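Local coordinates for protein aryl acylamidase (bacterium CSBL00001, PDB 4YJ6) that probably hydrolyses the amide bond of N-acylated aryl amines, as a member of the amidase signature family, at residues 403-408 / 414-419; 137-142 / 353-358. One frame throughout, in Å; residues are numbered along the deposited sequence.

Contact 1. Residues 403-408 / 414-419; sequences MPVRNA and EGPSQI
Val405 carries nearly all of this meeting, one methyl on Gly415 CA and the Pro416 ring, the other on the carbonyl oxygen of Glu414. Ahead of it, selenomethionine Met403 and Pro404 turn to other neighbours and lay their side chains on strand 454-462. At Val405 the side chain points toward 414-419. Val405 CG1, anti to the carbonyl carbon and beside the backbone N (chi1 -58°), lies 4.0 Å from both Gly415 CA and Pro416 CD. Val405 CG2, set between the backbone N and the carbonyl carbon, comes 3.4 Å from Glu414 O across the contact. The valine and the proline ring cross at about a right angle, and the ring atom that CG1 meets is CD. A short branched side chain suits the spot, since it fills two directions at once without a long reach.

Both segments belong to the long loop that leaves strand 394-398 and ends in the small antiparallel pair 418-419 and 422-423; the loop doubles back here, bringing the CA atoms of Val405 and Gly415 to 6.3 Å. Gly415 suits its position because a CB would run into Pro416 CD. Beyond the valine, Arg406 leads its guanidinium away, and Asn407 points away as well, its OD1 hydrogen-bonded to Asn159 ND2. Ala408 turns its small methyl back toward 414-419, while its N is hydrogen-bonded to Thr413 OG1, in the stretch of loop between the two segments.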
HETATM    1  N   MSE A 403     -16.404  -4.984   2.278  1.00 16.37           N
HETATM    2  CA  MSE A 403     -16.390  -3.538   2.446  1.00 16.80           C
HETATM    3  C   MSE A 403     -15.730  -3.117   3.753  1.00 17.49           C
HETATM    4  O   MSE A 403     -15.468  -3.943   4.629  1.00 16.25           O
HETATM    5  CB  MSE A 403     -17.846  -3.027   2.441  1.00 17.48           C
HETATM    6  CG  MSE A 403     -18.624  -3.404   1.193  1.00 20.74           C
HETATM    7 SE   MSE A 403     -17.829  -2.682  -0.433  1.00 35.16          SE
HETATM    8  CE  MSE A 403     -17.949  -0.765  -0.077  1.00 15.74           C
ATOM      9  N   PRO A 404     -15.447  -1.815   3.888  1.00 15.85           N
ATOM     10  CA  PRO A 404     -14.839  -1.334   5.126  1.00 17.23           C
ATOM     11  C   PRO A 404     -15.624  -1.739   6.373  1.00 16.81           C
ATOM     12  O   PRO A 404     -16.871  -1.843   6.327  1.00 18.68           O
ATOM     13  CB  PRO A 404     -14.862   0.194   4.950  1.00 17.52           C
ATOM     14  CG  PRO A 404     -14.719   0.408   3.497  1.00 15.44           C
ATOM     15  CD  PRO A 404     -15.557  -0.742   2.878  1.00 15.43           C
ATOM     16  N   VAL A 405     -14.885  -1.987   7.449  1.00 16.88           N
ATOM     17  CA  VAL A 405     -15.439  -2.316   8.747  1.00 16.69           C
ATOM     18  C   VAL A 405     -15.456  -1.094   9.659  1.00 19.01           C
ATOM     19  O   VAL A 405     -14.685  -0.136   9.492  1.00 19.01           O
ATOM     20  CB  VAL A 405     -14.670  -3.462   9.428  1.00 15.92           C
ATOM     21  CG1 VAL A 405     -14.674  -4.707   8.531  1.00 19.97           C
ATOM     22  CG2 VAL A 405     -13.213  -3.034   9.780  1.00 17.37           C
ATOM     23  N   ARG A 406     -16.359  -1.120  10.632  1.00 20.56           N
ATOM     24  CA  ARG A 406     -16.391  -0.082  11.662  1.00 19.21           C
ATOM     25  C   ARG A 406     -15.159  -0.123  12.543  1.00 21.34           C
ATOM     26  O   ARG A 406     -14.639  -1.191  12.865  1.00 20.64           O
ATOM     27  CB  ARG A 406     -17.666  -0.231  12.510  1.00 24.97           C
ATOM     28  CG  ARG A 406     -18.927  -0.178  11.654  1.00 23.96           C
ATOM     29  CD  ARG A 406     -20.243  -0.083  12.461  1.00 33.80           C
ATOM     30  NE  ARG A 406     -20.637   1.317  12.600  1.00 38.83           N
ATOM     31  CZ  ARG A 406     -21.473   1.963  11.793  1.00 35.01           C
ATOM     32  NH1 ARG A 406     -22.075   1.347  10.787  1.00 39.13           N
ATOM     33  NH2 ARG A 406     -21.711   3.242  12.018  1.00 38.25           N
ATOM     34  N   ASN A 407     -14.668   1.046  12.952  1.00 18.33           N
ATOM     35  CA  ASN A 407     -13.583   1.074  13.914  1.00 20.08           C
ATOM     36  C   ASN A 407     -14.010   0.489  15.249  1.00 21.34           C
ATOM     37  O   ASN A 407     -15.113   0.780  15.719  1.00 25.24           O
ATOM     38  CB  ASN A 407     -13.119   2.503  14.123  1.00 19.38           C
ATOM     39  CG  ASN A 407     -12.631   3.133  12.840  1.00 20.89           C
ATOM     40  OD1 ASN A 407     -11.741   2.583  12.181  1.00 17.50           O
ATOM     41  ND2 ASN A 407     -13.231   4.255  12.456  1.00 18.63           N
ATOM     42  N   ALA A 408     -13.168  -0.373  15.810  1.00 19.11           N
ATOM     43  CA  ALA A 408     -13.286  -0.816  17.197  1.00 23.89           C
ATOM     44  C   ALA A 408     -12.847   0.305  18.140  1.00 25.66           C
ATOM     45  O   ALA A 408     -12.346   1.336  17.695  1.00 23.48           O
ATOM     46  CB  ALA A 408     -12.428  -2.068  17.452  1.00 23.40           C
ATOM     47  N   GLU A 414     -10.370  -5.153  13.407  1.00 17.68           N
ATOM     48  CA  GLU A 414     -10.002  -6.194  12.465  1.00 18.09           C
ATOM     49  C   GLU A 414     -11.126  -6.361  11.443  1.00 18.28           C
ATOM     50  O   GLU A 414     -12.198  -5.757  11.555  1.00 19.20           O
ATOM     51  CB  GLU A 414      -9.723  -7.506  13.210  1.00 18.60           C
ATOM     52  CG  GLU A 414     -10.953  -8.014  13.967  1.00 19.74           C
ATOM     53  CD  GLU A 414     -10.711  -9.343  14.665  1.00 23.76           C
ATOM     54  OE1 GLU A 414      -9.543  -9.695  14.897  1.00 24.94           O
ATOM     55  OE2 GLU A 414     -11.705 -10.038  14.979  1.00 28.66           O
ATOM     56  N   GLY A 415     -10.878  -7.182  10.428  1.00 15.54           N
ATOM     57  CA  GLY A 415     -11.892  -7.454   9.427  1.00 14.67           C
ATOM     58  C   GLY A 415     -12.928  -8.436   9.962  1.00 17.21           C
ATOM     59  O   GLY A 415     -12.843  -8.876  11.103  1.00 17.98           O
ATOM     60  N   PRO A 416     -13.873  -8.809   9.117  1.00 16.94           N
ATOM     61  CA  PRO A 416     -14.932  -9.762   9.500  1.00 18.85           C
ATOM     62  C   PRO A 416     -14.360 -11.171   9.698  1.00 20.36           C
ATOM     63  O   PRO A 416     -13.340 -11.499   9.098  1.00 16.71           O
ATOM     64  CB  PRO A 416     -15.869  -9.709   8.300  1.00 18.93           C
ATOM     65  CG  PRO A 416     -14.908  -9.522   7.130  1.00 19.15           C
ATOM     66  CD  PRO A 416     -13.905  -8.498   7.669  1.00 14.63           C
ATOM     67  N   SER A 417     -14.985 -11.991  10.546  1.00 17.40           N
ATOM     68  CA  SER A 417     -14.545 -13.376  10.745  1.00 18.53           C
ATOM     69  C   SER A 417     -15.376 -14.338   9.898  1.00 16.45           C
ATOM     70  O   SER A 417     -15.108 -15.530   9.863  1.00 16.76           O
ATOM     71  CB  SER A 417     -14.664 -13.782  12.213  1.00 20.87           C
ATOM     72  OG  SER A 417     -13.672 -13.135  12.995  1.00 26.56           O
ATOM     73  N   GLN A 418     -16.395 -13.807   9.247  1.00 16.96           N
ATOM     74  CA  GLN A 418     -17.165 -14.566   8.268  1.00 19.15           C
ATOM     75  C   GLN A 418     -17.603 -13.668   7.143  1.00 17.77           C
ATOM     76  O   GLN A 418     -17.911 -12.502   7.370  1.00 19.08           O
ATOM     77  CB  GLN A 418     -18.430 -15.157   8.930  1.00 20.52           C
ATOM     78  CG  GLN A 418     -18.087 -16.247   9.932  1.00 29.22           C
ATOM     79  CD  GLN A 418     -18.598 -15.961  11.337  1.00 36.16           C
ATOM     80  OE1 GLN A 418     -17.825 -15.573  12.242  1.00 35.90           O
ATOM     81  NE2 GLN A 418     -19.908 -16.192  11.546  1.00 40.85           N
ATOM     82  N   ILE A 419     -17.656 -14.218   5.931  1.00 16.27           N
ATOM     83  CA  ILE A 419     -18.313 -13.577   4.795  1.00 15.67           C
ATOM     84  C   ILE A 419     -19.227 -14.611   4.141  1.00 17.71           C
ATOM     85  O   ILE A 419     -18.812 -15.746   3.876  1.00 17.53           O
ATOM     86  CB  ILE A 419     -17.282 -13.094   3.763  1.00 15.81           C
ATOM     87  CG1 ILE A 419     -16.412 -11.995   4.415  1.00 14.69           C
ATOM     88  CG2 ILE A 419     -17.941 -12.542   2.525  1.00 16.94           C
ATOM     89  CD1 ILE A 419     -15.208 -11.546   3.494  1.00 17.56           C
TER

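Contact 2. Residues 137-142 / 353-358; sequences GFRGTT and PDALMK
An inverse gamma turn centred on Phe138 meets the first turn of helix 354-363, bringing Phe138 and Leu356 together in a CH-pi contact. Leu356 CD1 lies over one face of the ring, 3.7 Å from the centroid of Phe138 and 24° off the ring normal, displaced toward the rim; its closest ring atom is Phe138 CD2, at 3.4 Å from Leu356 CD1. The leucine sends CG anti to its own N (chi1 173°), which carries the branched end from the helix to the ring. Beside this pair, Arg139 bends at chi3 and brings NH2 to 3.7 Å from Pro353 CB, with Ala355 CB at 4.3 Å from the same Arg139 NH2. The guanidinium meets both carbons obliquely, while its NH1 is hydrogen-bonded to Thr413 O. Proline suits the N-cap, having no N-H to leave unbonded, and the small Ala355 leaves room for the arginine. An alanine in place of Phe138 would remove the ring and is likely to open a gap beside Leu356 CD1, with the CH-pi contact lost. Phe138 also meets the ring of Trp359, one residue beyond 353-358, and touches Cys323 and Ile326 of helix 315-339, so the loop after strand 126-131 is set against two helices.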
ATOM      1  N   GLY A 137       2.397  -4.546  10.967  1.00 12.96           N
ATOM      2  CA  GLY A 137       1.663  -4.669   9.706  1.00 13.34           C
ATOM      3  C   GLY A 137       0.668  -5.835   9.676  1.00 13.68           C
ATOM      4  O   GLY A 137       0.146  -6.157   8.621  1.00 14.71           O
ATOM      5  N   PHE A 138       0.375  -6.442  10.830  1.00 13.50           N
ATOM      6  CA  PHE A 138      -0.185  -7.813  10.810  1.00 13.59           C
ATOM      7  C   PHE A 138      -1.725  -7.795  10.795  1.00 12.78           C
ATOM      8  O   PHE A 138      -2.385  -8.440  11.624  1.00 14.27           O
ATOM      9  CB  PHE A 138       0.392  -8.651  11.979  1.00 14.47           C
ATOM     10  CG  PHE A 138       0.558 -10.135  11.663  1.00 15.64           C
ATOM     11  CD1 PHE A 138      -0.538 -10.972  11.559  1.00 20.00           C
ATOM     12  CD2 PHE A 138       1.811 -10.691  11.521  1.00 20.36           C
ATOM     13  CE1 PHE A 138      -0.371 -12.360  11.276  1.00 18.42           C
ATOM     14  CE2 PHE A 138       1.974 -12.059  11.222  1.00 21.73           C
ATOM     15  CZ  PHE A 138       0.865 -12.876  11.103  1.00 18.71           C
ATOM     16  N   ARG A 139      -2.285  -7.046   9.846  1.00 12.88           N
ATOM     17  CA  ARG A 139      -3.726  -7.077   9.534  1.00 14.14           C
ATOM     18  C   ARG A 139      -4.032  -6.060   8.443  1.00 14.73           C
ATOM     19  O   ARG A 139      -3.261  -5.120   8.216  1.00 14.42           O
ATOM     20  CB  ARG A 139      -4.605  -6.753  10.760  1.00 15.51           C
ATOM     21  CG  ARG A 139      -4.183  -5.452  11.474  1.00 15.25           C
ATOM     22  CD  ARG A 139      -4.944  -5.230  12.808  1.00 15.57           C
ATOM     23  NE  ARG A 139      -4.592  -6.247  13.787  1.00 14.39           N
ATOM     24  CZ  ARG A 139      -5.378  -6.684  14.767  1.00 17.94           C
ATOM     25  NH1 ARG A 139      -6.612  -6.210  14.918  1.00 18.01           N
ATOM     26  NH2 ARG A 139      -4.916  -7.619  15.595  1.00 14.70           N
ATOM     27  N   GLY A 140      -5.173  -6.248   7.785  1.00 12.47           N
ATOM     28  CA  GLY A 140      -5.614  -5.383   6.704  1.00 12.68           C
ATOM     29  C   GLY A 140      -6.458  -4.193   7.169  1.00 14.25           C
ATOM     30  O   GLY A 140      -7.163  -3.578   6.364  1.00 14.05           O
ATOM     31  N   THR A 141      -6.375  -3.880   8.460  1.00 14.81           N
ATOM     32  CA  THR A 141      -6.972  -2.672   9.017  1.00 12.16           C
ATOM     33  C   THR A 141      -5.847  -1.867   9.662  1.00 12.40           C
ATOM     34  O   THR A 141      -4.749  -2.385   9.893  1.00 14.16           O
ATOM     35  CB  THR A 141      -7.985  -3.003  10.105  1.00 15.57           C
ATOM     36  OG1 THR A 141      -7.369  -3.922  11.016  1.00 15.35           O
ATOM     37  CG2 THR A 141      -9.252  -3.648   9.460  1.00 14.65           C
ATOM     38  N   THR A 142      -6.101  -0.599   9.925  1.00 12.92           N
ATOM     39  CA  THR A 142      -5.130   0.211  10.651  1.00 12.09           C
ATOM     40  C   THR A 142      -5.646   0.679  12.004  1.00 13.87           C
ATOM     41  O   THR A 142      -6.517   1.535  12.080  1.00 15.24           O
ATOM     42  CB  THR A 142      -4.694   1.415   9.813  1.00 14.07           C
ATOM     43  OG1 THR A 142      -4.059   0.915   8.621  1.00 12.91           O
ATOM     44  CG2 THR A 142      -3.672   2.294  10.605  1.00 14.20           C
ATOM     45  N   PRO A 353      -0.838  -7.450  19.955  1.00 17.07           N
ATOM     46  CA  PRO A 353      -2.208  -7.989  19.954  1.00 20.72           C
ATOM     47  C   PRO A 353      -2.211  -9.487  20.204  1.00 20.44           C
ATOM     48  O   PRO A 353      -1.313 -10.181  19.728  1.00 17.01           O
ATOM     49  CB  PRO A 353      -2.688  -7.719  18.521  1.00 21.38           C
ATOM     50  CG  PRO A 353      -1.895  -6.597  18.042  1.00 21.90           C
ATOM     51  CD  PRO A 353      -0.543  -6.706  18.713  1.00 18.48           C
ATOM     52  N   ASP A 354      -3.211  -9.996  20.928  1.00 18.27           N
ATOM     53  CA  ASP A 354      -3.296 -11.422  21.164  1.00 20.83           C
ATOM     54  C   ASP A 354      -3.277 -12.231  19.861  1.00 15.68           C
ATOM     55  O   ASP A 354      -2.663 -13.284  19.818  1.00 18.73           O
ATOM     56  CB  ASP A 354      -4.582 -11.746  21.939  1.00 20.32           C
ATOM     57  CG  ASP A 354      -4.499 -11.356  23.421  1.00 27.66           C
ATOM     58  OD1 ASP A 354      -3.421 -10.909  23.887  1.00 24.38           O
ATOM     59  OD2 ASP A 354      -5.528 -11.522  24.125  1.00 32.18           O
ATOM     60  N   ALA A 355      -3.975 -11.760  18.823  1.00 17.16           N
ATOM     61  CA  ALA A 355      -4.090 -12.493  17.558  1.00 19.36           C
ATOM     62  C   ALA A 355      -2.738 -12.645  16.883  1.00 17.42           C
ATOM     63  O   ALA A 355      -2.474 -13.631  16.211  1.00 17.89           O
ATOM     64  CB  ALA A 355      -5.075 -11.783  16.606  1.00 22.88           C
ATOM     65  N   LEU A 356      -1.887 -11.634  17.053  1.00 15.80           N
ATOM     66  CA  LEU A 356      -0.531 -11.704  16.532  1.00 17.56           C
ATOM     67  C   LEU A 356       0.332 -12.637  17.379  1.00 15.63           C
ATOM     68  O   LEU A 356       1.063 -13.455  16.853  1.00 15.98           O
ATOM     69  CB  LEU A 356       0.092 -10.298  16.489  1.00 16.15           C
ATOM     70  CG  LEU A 356       1.585 -10.264  16.121  1.00 18.58           C
ATOM     71  CD1 LEU A 356       1.891 -11.087  14.899  1.00 22.32           C
ATOM     72  CD2 LEU A 356       2.007  -8.792  15.899  1.00 20.21           C
HETATM   73  N   MSE A 357       0.223 -12.538  18.702  1.00 14.62           N
HETATM   74  CA  MSE A 357       1.013 -13.406  19.567  1.00 18.20           C
HETATM   75  C   MSE A 357       0.672 -14.868  19.279  1.00 14.51           C
HETATM   76  O   MSE A 357       1.507 -15.749  19.421  1.00 16.14           O
HETATM   77  CB  MSE A 357       0.780 -13.059  21.051  1.00 18.89           C
HETATM   78  CG  MSE A 357       1.745 -13.727  22.004  1.00 22.79           C
HETATM   79 SE   MSE A 357       3.611 -13.093  21.726  1.00 48.06          SE
HETATM   80  CE  MSE A 357       3.561 -11.334  22.594  1.00 34.05           C
ATOM     81  N   LYS A 358      -0.560 -15.146  18.863  1.00 15.87           N
ATOM     82  CA  LYS A 358      -0.895 -16.519  18.475  1.00 16.58           C
ATOM     83  C   LYS A 358       0.087 -17.038  17.419  1.00 17.48           C
ATOM     84  O   LYS A 358       0.618 -18.144  17.532  1.00 17.45           O
ATOM     85  CB  LYS A 358      -2.311 -16.569  17.914  1.00 16.59           C
ATOM     86  CG  LYS A 358      -2.681 -17.916  17.289  1.00 17.84           C
ATOM     87  CD  LYS A 358      -4.087 -17.841  16.704  1.00 21.97           C
ATOM     88  CE  LYS A 358      -4.133 -16.950  15.462  1.00 22.72           C
ATOM     89  NZ  LYS A 358      -5.355 -17.200  14.628  1.00 23.06           N
TER

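Overall arrangement
Contact 2 closes before contact 1 opens, so the two follow in series along the chain, all four segments within the amidase region of the protein, and their centres are about 13 Å apart. They touch directly: Val405 CG2 packs on Thr141 CG2, and Glu414 CB packs against Arg139 NH1. Thr413, just ahead of 414-419, and Asn159 each bond to residues of both contacts; on the side of contact 2, Thr141 OG1 is hydrogen-bonded to Thr413 O and Thr142 N to Asn159 OD1. Segment 137-142 thus touches helix 354-363 as well as the loop that follows strand 394-398 of the eight-stranded mixed sheet.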